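Local coordinates for cyclic nucleotide-binding protein (Ruegeria pomeroyi, PDB 3FX3) that probably acts as a DNA-binding transcription regulator of the Crp type, joining a cyclic nucleotide-binding domain to a helix-turn-helix domain, at residues I12-L17 against H26-L31; A89-N94 against I112-F117. One frame throughout, in Å; residues are numbered along the deposited sequence.

Interaction 1: I12-L17 against H26-L31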
ATOM      1  N   ILE B  12      -5.354 -15.353  14.880  1.00 27.60           N
ATOM      2  CA  ILE B  12      -5.057 -15.366  13.432  1.00 27.53           C
ATOM      3  C   ILE B  12      -5.801 -14.236  12.683  1.00 28.07           C
ATOM      4  O   ILE B  12      -5.183 -13.492  11.899  1.00 27.75           O
ATOM      5  CB  ILE B  12      -5.349 -16.733  12.808  1.00 27.77           C
ATOM      6  CG1 ILE B  12      -4.349 -17.765  13.330  1.00 28.47           C
ATOM      7  CG2 ILE B  12      -5.272 -16.688  11.263  1.00 26.85           C
ATOM      8  CD1 ILE B  12      -4.742 -19.219  13.013  1.00 28.84           C
ATOM      9  N   ALA B  13      -7.095 -14.064  12.960  1.00 27.68           N
ATOM     10  CA  ALA B  13      -7.880 -13.015  12.302  1.00 27.86           C
ATOM     11  C   ALA B  13      -7.352 -11.595  12.569  1.00 28.94           C
ATOM     12  O   ALA B  13      -7.504 -10.705  11.725  1.00 27.83           O
ATOM     13  CB  ALA B  13      -9.368 -13.115  12.687  1.00 27.49           C
ATOM     14  N   ARG B  14      -6.741 -11.387  13.739  1.00 30.17           N
ATOM     15  CA  ARG B  14      -6.184 -10.067  14.101  1.00 31.26           C
ATOM     16  C   ARG B  14      -5.025  -9.598  13.212  1.00 31.58           C
ATOM     17  O   ARG B  14      -4.714  -8.429  13.171  1.00 32.62           O
ATOM     18  CB  ARG B  14      -5.791 -10.053  15.572  1.00 31.87           C
ATOM     19  CG  ARG B  14      -6.995  -9.991  16.528  1.00 32.74           C
ATOM     20  CD  ARG B  14      -6.583 -10.301  17.958  1.00 35.78           C
ATOM     21  NE  ARG B  14      -7.686 -10.114  18.898  1.00 37.36           N
ATOM     22  CZ  ARG B  14      -8.074  -8.931  19.389  1.00 38.90           C
ATOM     23  NH1 ARG B  14      -7.459  -7.800  19.051  1.00 38.60           N
ATOM     24  NH2 ARG B  14      -9.087  -8.871  20.239  1.00 39.74           N
ATOM     25  N   ASN B  15      -4.417 -10.512  12.476  0.50 31.67           N
ATOM     26  CA  ASN B  15      -3.399 -10.151  11.503  0.50 31.82           C
ATOM     27  C   ASN B  15      -3.963  -9.612  10.184  0.50 31.42           C
ATOM     28  O   ASN B  15      -3.208  -9.114   9.356  0.50 31.11           O
ATOM     29  CB  ASN B  15      -2.524 -11.381  11.212  0.50 32.28           C
ATOM     30  CG  ASN B  15      -1.753 -11.849  12.430  0.50 32.23           C
ATOM     31  OD1 ASN B  15      -1.352 -11.047  13.285  0.50 32.54           O
ATOM     32  ND2 ASN B  15      -1.551 -13.152  12.523  0.50 32.98           N
ATOM     33  N   SER B  16      -5.275  -9.720   9.976  1.00 30.97           N
ATOM     34  CA  SER B  16      -5.872  -9.294   8.711  1.00 31.02           C
ATOM     35  C   SER B  16      -5.979  -7.768   8.584  1.00 30.96           C
ATOM     36  O   SER B  16      -6.094  -7.048   9.567  1.00 30.85           O
ATOM     37  CB  SER B  16      -7.262  -9.894   8.538  1.00 30.98           C
ATOM     38  OG  SER B  16      -8.207  -9.298   9.420  1.00 28.77           O
ATOM     39  N   LEU B  17      -5.948  -7.304   7.355  1.00 30.52           N
ATOM     40  CA  LEU B  17      -6.190  -5.908   7.036  1.00 31.87           C
ATOM     41  C   LEU B  17      -7.463  -5.336   7.694  1.00 31.50           C
ATOM     42  O   LEU B  17      -7.434  -4.247   8.286  1.00 31.46           O
ATOM     43  CB  LEU B  17      -6.288  -5.769   5.514  1.00 32.22           C
ATOM     44  CG  LEU B  17      -6.405  -4.367   4.979  1.00 35.14           C
ATOM     45  CD1 LEU B  17      -5.030  -3.703   5.214  1.00 37.61           C
ATOM     46  CD2 LEU B  17      -6.813  -4.352   3.496  1.00 33.24           C
ATOM     47  N   HIS B  26     -12.878  -1.931  19.884  1.00 31.23           N
ATOM     48  CA  HIS B  26     -14.078  -2.427  19.232  1.00 31.23           C
ATOM     49  C   HIS B  26     -13.895  -3.808  18.623  1.00 30.95           C
ATOM     50  O   HIS B  26     -14.877  -4.432  18.195  1.00 31.55           O
ATOM     51  CB  HIS B  26     -14.551  -1.426  18.192  1.00 31.74           C
ATOM     52  CG  HIS B  26     -15.044  -0.148  18.779  1.00 31.73           C
ATOM     53  ND1 HIS B  26     -16.202  -0.074  19.525  1.00 34.22           N
ATOM     54  CD2 HIS B  26     -14.542   1.108  18.732  1.00 32.15           C
ATOM     55  CE1 HIS B  26     -16.378   1.173  19.934  1.00 34.05           C
ATOM     56  NE2 HIS B  26     -15.384   1.907  19.467  1.00 34.82           N
ATOM     57  N   VAL B  27     -12.656  -4.292  18.582  1.00 30.02           N
ATOM     58  CA  VAL B  27     -12.373  -5.570  17.955  1.00 29.75           C
ATOM     59  C   VAL B  27     -13.131  -6.755  18.600  1.00 30.54           C
ATOM     60  O   VAL B  27     -13.712  -7.560  17.896  1.00 29.17           O
ATOM     61  CB  VAL B  27     -10.867  -5.862  17.937  1.00 29.61           C
ATOM     62  CG1 VAL B  27     -10.598  -7.284  17.460  1.00 26.39           C
ATOM     63  CG2 VAL B  27     -10.144  -4.839  17.034  1.00 29.05           C
ATOM     64  N   ASP B  28     -13.088  -6.887  19.918  1.00 31.92           N
ATOM     65  CA  ASP B  28     -13.618  -8.106  20.571  1.00 33.72           C
ATOM     66  C   ASP B  28     -15.113  -8.249  20.307  1.00 33.81           C
ATOM     67  O   ASP B  28     -15.589  -9.337  19.967  1.00 34.56           O
ATOM     68  CB  ASP B  28     -13.400  -8.088  22.093  1.00 34.37           C
ATOM     69  CG  ASP B  28     -11.960  -8.362  22.501  1.00 38.56           C
ATOM     70  OD1 ASP B  28     -11.165  -8.843  21.660  1.00 42.73           O
ATOM     71  OD2 ASP B  28     -11.620  -8.107  23.695  1.00 45.27           O
ATOM     72  N   ALA B  29     -15.849  -7.151  20.453  1.00 33.68           N
ATOM     73  CA  ALA B  29     -17.298  -7.178  20.262  1.00 33.69           C
ATOM     74  C   ALA B  29     -17.619  -7.616  18.827  1.00 33.25           C
ATOM     75  O   ALA B  29     -18.547  -8.390  18.613  1.00 33.97           O
ATOM     76  CB  ALA B  29     -17.937  -5.795  20.590  1.00 33.42           C
ATOM     77  N   LEU B  30     -16.837  -7.162  17.858  1.00 32.97           N
ATOM     78  CA  LEU B  30     -17.107  -7.514  16.456  1.00 32.78           C
ATOM     79  C   LEU B  30     -16.733  -8.978  16.136  1.00 32.37           C
ATOM     80  O   LEU B  30     -17.496  -9.685  15.476  1.00 31.74           O
ATOM     81  CB  LEU B  30     -16.432  -6.532  15.520  1.00 32.67           C
ATOM     82  CG  LEU B  30     -16.552  -6.753  14.006  1.00 34.70           C
ATOM     83  CD1 LEU B  30     -16.568  -5.463  13.241  1.00 35.36           C
ATOM     84  CD2 LEU B  30     -15.379  -7.572  13.512  1.00 36.12           C
ATOM     85  N   LEU B  31     -15.582  -9.435  16.638  1.00 31.28           N
ATOM     86  CA  LEU B  31     -15.169 -10.820  16.474  1.00 30.16           C
ATOM     87  C   LEU B  31     -16.178 -11.788  17.107  1.00 29.88           C
ATOM     88  O   LEU B  31     -16.359 -12.919  16.617  1.00 28.69           O
ATOM     89  CB  LEU B  31     -13.783 -11.058  17.077  1.00 30.20           C
ATOM     90  CG  LEU B  31     -12.574 -10.405  16.383  1.00 29.83           C
ATOM     91  CD1 LEU B  31     -11.308 -10.840  17.092  1.00 28.63           C
ATOM     92  CD2 LEU B  31     -12.497 -10.723  14.890  1.00 29.92           C
TER
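Arg-14 reaches across to helix 24-31 and lays its guanidinium over Val-27, with Asp-28 meeting it at the rim. The contact belongs to the short helices that precede the beta-roll of the cyclic nucleotide-binding domain, probably in the position of the N3A motif of related domains. The backbones stay well apart: the closest CA atoms, Arg-14 and Val-27, are 8.6 Å from each other, and side chains span the gap. The Arg-14 chain runs extended from CG to NE, then chi4 of -80° twists the guanidinium out of the plane of that chain and turns a face to the valine. Val-27 CG1 sits 3.3 Å above that face, offset toward the NH1 and NH2 rim. Asp-28 OD1 comes to the edge near the guanidinium plane and forms a salt bridge with Arg-14 NH2 at 2.5 Å, a short value whose exact length is doubtful. The carboxylate plane stands at 81° to the guanidinium, which is incompatible with a flat two-pronged pairing. Leu-31 CD1 approaches Arg-14 NE obliquely at 4.1 Å. With an alanine here instead of Arg-14, Asp-28 would probably lose its cation across the contact and the Val-27 methyl its cover. Ile-19 of helix 17-20 also touches Arg-14, Val-27 and Leu-31. A type I turn, Ala-13 to Ser-16, leads into that helix. Ser-16 caps it through the Ile-19 amide, while Ser-16 OG also donates a hydrogen bond to Ala-13 O (2.8 Å) at a C=O...donor angle of 163°, sharing that carbonyl with Ser-16 N.

Interaction 2: A89-N94 against I112-F117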
ATOM      1  N   ALA B  89     -14.320  -3.868   0.433  1.00 26.73           N
ATOM      2  CA  ALA B  89     -14.892  -2.808  -0.397  1.00 27.06           C
ATOM      3  C   ALA B  89     -16.300  -3.165  -0.864  1.00 28.08           C
ATOM      4  O   ALA B  89     -17.241  -2.342  -0.785  1.00 27.01           O
ATOM      5  CB  ALA B  89     -13.977  -2.483  -1.618  1.00 26.16           C
ATOM      6  N   VAL B  90     -16.467  -4.387  -1.385  1.00 28.30           N
ATOM      7  CA  VAL B  90     -17.742  -4.721  -1.974  1.00 27.62           C
ATOM      8  C   VAL B  90     -18.822  -4.867  -0.910  1.00 27.51           C
ATOM      9  O   VAL B  90     -19.994  -4.539  -1.149  1.00 26.81           O
ATOM     10  CB  VAL B  90     -17.643  -5.946  -2.939  1.00 28.61           C
ATOM     11  CG1 VAL B  90     -17.173  -7.212  -2.228  1.00 28.87           C
ATOM     12  CG2 VAL B  90     -18.982  -6.164  -3.553  1.00 28.83           C
ATOM     13  N   ALA B  91     -18.432  -5.312   0.283  1.00 27.19           N
ATOM     14  CA  ALA B  91     -19.366  -5.438   1.360  1.00 27.48           C
ATOM     15  C   ALA B  91     -19.837  -4.035   1.823  1.00 28.29           C
ATOM     16  O   ALA B  91     -21.016  -3.828   2.071  1.00 28.11           O
ATOM     17  CB  ALA B  91     -18.755  -6.235   2.528  1.00 26.76           C
ATOM     18  N   LEU B  92     -18.923  -3.075   1.899  1.00 27.82           N
ATOM     19  CA  LEU B  92     -19.315  -1.738   2.320  1.00 28.40           C
ATOM     20  C   LEU B  92     -20.089  -0.997   1.202  1.00 28.74           C
ATOM     21  O   LEU B  92     -20.914  -0.145   1.477  1.00 29.32           O
ATOM     22  CB  LEU B  92     -18.084  -0.947   2.762  1.00 27.21           C
ATOM     23  CG  LEU B  92     -17.321  -1.480   3.978  1.00 27.88           C
ATOM     24  CD1 LEU B  92     -16.114  -0.571   4.222  1.00 23.93           C
ATOM     25  CD2 LEU B  92     -18.206  -1.502   5.160  1.00 28.42           C
ATOM     26  N   ARG B  93     -19.833  -1.301  -0.057  1.00 29.82           N
ATOM     27  CA  ARG B  93     -20.616  -0.690  -1.130  1.00 30.78           C
ATOM     28  C   ARG B  93     -21.921  -1.401  -1.357  1.00 31.51           C
ATOM     29  O   ARG B  93     -22.790  -0.896  -2.059  1.00 30.37           O
ATOM     30  CB  ARG B  93     -19.848  -0.655  -2.441  1.00 30.92           C
ATOM     31  CG  ARG B  93     -18.763   0.361  -2.413  1.00 32.02           C
ATOM     32  CD  ARG B  93     -17.652   0.029  -3.371  1.00 34.15           C
ATOM     33  NE  ARG B  93     -16.662   1.113  -3.422  1.00 34.50           N
ATOM     34  CZ  ARG B  93     -15.513   1.040  -4.081  1.00 36.50           C
ATOM     35  NH1 ARG B  93     -15.206  -0.061  -4.749  1.00 37.40           N
ATOM     36  NH2 ARG B  93     -14.675   2.070  -4.095  1.00 36.89           N
ATOM     37  N   ASN B  94     -22.030  -2.609  -0.813  1.00 32.89           N
ATOM     38  CA  ASN B  94     -23.180  -3.428  -1.055  1.00 33.96           C
ATOM     39  C   ASN B  94     -23.477  -3.564  -2.552  1.00 34.42           C
ATOM     40  O   ASN B  94     -24.609  -3.409  -2.974  1.00 34.71           O
ATOM     41  CB  ASN B  94     -24.389  -2.842  -0.320  1.00 34.91           C
ATOM     42  CG  ASN B  94     -25.531  -3.799  -0.284  1.00 39.19           C
ATOM     43  OD1 ASN B  94     -25.342  -5.023  -0.398  1.00 44.23           O
ATOM     44  ND2 ASN B  94     -26.734  -3.271  -0.184  1.00 43.66           N
ATOM     45  N   ILE B 112     -17.518 -11.983   8.830  1.00 26.31           N
ATOM     46  CA  ILE B 112     -18.142 -10.919   9.622  1.00 26.27           C
ATOM     47  C   ILE B 112     -19.333 -10.391   8.836  1.00 25.74           C
ATOM     48  O   ILE B 112     -19.144  -9.849   7.743  1.00 24.86           O
ATOM     49  CB  ILE B 112     -17.198  -9.760   9.859  1.00 26.63           C
ATOM     50  CG1 ILE B 112     -15.922 -10.221  10.571  1.00 28.10           C
ATOM     51  CG2 ILE B 112     -17.908  -8.686  10.727  1.00 27.25           C
ATOM     52  CD1 ILE B 112     -16.175 -10.856  11.914  1.00 25.58           C
ATOM     53  N   PRO B 113     -20.558 -10.550   9.367  1.00 25.14           N
ATOM     54  CA  PRO B 113     -21.687 -10.056   8.577  1.00 25.88           C
ATOM     55  C   PRO B 113     -21.579  -8.555   8.333  1.00 26.19           C
ATOM     56  O   PRO B 113     -21.239  -7.815   9.229  1.00 24.80           O
ATOM     57  CB  PRO B 113     -22.920 -10.382   9.421  1.00 25.75           C
ATOM     58  CG  PRO B 113     -22.472 -11.392  10.400  1.00 26.75           C
ATOM     59  CD  PRO B 113     -20.973 -11.242  10.588  1.00 25.21           C
ATOM     60  N   SER B 114     -21.852  -8.127   7.110  1.00 26.66           N
ATOM     61  CA  SER B 114     -21.726  -6.724   6.755  1.00 27.86           C
ATOM     62  C   SER B 114     -22.522  -5.790   7.659  1.00 27.60           C
ATOM     63  O   SER B 114     -21.970  -4.777   8.105  1.00 27.38           O
ATOM     64  CB  SER B 114     -22.157  -6.504   5.302  1.00 28.39           C
ATOM     65  OG  SER B 114     -21.330  -7.283   4.470  1.00 33.33           O
ATOM     66  N   PRO B 115     -23.801  -6.124   7.943  1.00 27.70           N
ATOM     67  CA  PRO B 115     -24.553  -5.200   8.792  1.00 28.45           C
ATOM     68  C   PRO B 115     -23.955  -5.035  10.187  1.00 29.04           C
ATOM     69  O   PRO B 115     -24.110  -3.973  10.764  1.00 28.91           O
ATOM     70  CB  PRO B 115     -25.985  -5.788   8.836  1.00 28.73           C
ATOM     71  CG  PRO B 115     -26.056  -6.745   7.622  1.00 28.52           C
ATOM     72  CD  PRO B 115     -24.615  -7.292   7.541  1.00 27.78           C
ATOM     73  N   VAL B 116     -23.211  -6.016  10.694  1.00 28.73           N
ATOM     74  CA  VAL B 116     -22.588  -5.859  12.007  1.00 29.37           C
ATOM     75  C   VAL B 116     -21.541  -4.730  11.971  1.00 30.44           C
ATOM     76  O   VAL B 116     -21.436  -3.915  12.899  1.00 30.19           O
ATOM     77  CB  VAL B 116     -21.944  -7.182  12.464  1.00 30.21           C
ATOM     78  CG1 VAL B 116     -20.898  -6.946  13.560  1.00 30.33           C
ATOM     79  CG2 VAL B 116     -23.068  -8.200  12.890  1.00 29.62           C
ATOM     80  N   PHE B 117     -20.771  -4.689  10.897  1.00 29.73           N
ATOM     81  CA  PHE B 117     -19.726  -3.702  10.756  1.00 30.01           C
ATOM     82  C   PHE B 117     -20.323  -2.336  10.366  1.00 29.27           C
ATOM     83  O   PHE B 117     -19.965  -1.301  10.929  1.00 29.52           O
ATOM     84  CB  PHE B 117     -18.732  -4.200   9.711  1.00 30.23           C
ATOM     85  CG  PHE B 117     -17.509  -3.361   9.558  1.00 33.19           C
ATOM     86  CD1 PHE B 117     -16.967  -2.656  10.610  1.00 36.35           C
ATOM     87  CD2 PHE B 117     -16.862  -3.309   8.351  1.00 35.20           C
ATOM     88  CE1 PHE B 117     -15.804  -1.885  10.423  1.00 36.27           C
ATOM     89  CE2 PHE B 117     -15.716  -2.547   8.176  1.00 36.05           C
ATOM     90  CZ  PHE B 117     -15.190  -1.845   9.221  1.00 34.90           C
TER
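Ala-91 and Ser-114 bring the two backbones together, their CA atoms 6.0 Å apart. In this cyclic nucleotide-binding beta-roll, helix 88-93 lies in the part of the sequence that resembles the phosphate-binding cassette of the family, and it meets the start of helix 114-123. Helix 88-93 ends at Arg-93, and Asn-94, with phi 52°, is the first residue to leave helical geometry. On the other side, strand 107-113 passes straight into helix 114-123, with Pro-113 as N-cap residue and Ser-114 in the first turn. The close backbone approach is possible because small side chains face each other: Ala-91 CB lies 3.4 Å from Ser-114 OG. That pair is a van der Waals contact; the buried hydroxyl finds its polar partner in Ala-52 O. One turn further, Phe-117, with CG anti to the backbone N (chi1 -174°), presents the CD2-CE2 side of its ring to Leu-92, which sends one branch to meet it. The two side chains approach at a slant. Ile-55 of strand 54-58 touches both Ala-91 and Phe-117, tying the pair of helices to the sheet, and Ala-133 of the second subunit packs on Leu-92. The touching branch is Leu-92 CD2, 3.9 Å from Phe-117 CD2 and 4.0 Å from Phe-117 CE2.

Interaction 1 closes before interaction 2 opens, so the two stand in series along the chain, their centres about 15 Å apart. The first joins helices ahead of the beta-roll; the second joins helix 88-93 to helix 114-123 after the last roll strand, 107-113. Helix 24-31 bridges them. Its Leu-30 places CD2 3.7 Å from Ile-112 CD1, and Leu-30 CD1 lies 3.9 Å from Phe-117 CD1. Strand 107-113 is shared as well, since Met-110 touches Ala-13 and Leu-31. The second subunit reaches both, through His-140 at Leu-17 and Ala-133 at Leu-92, which sets the helical layer between roll and dimer partner.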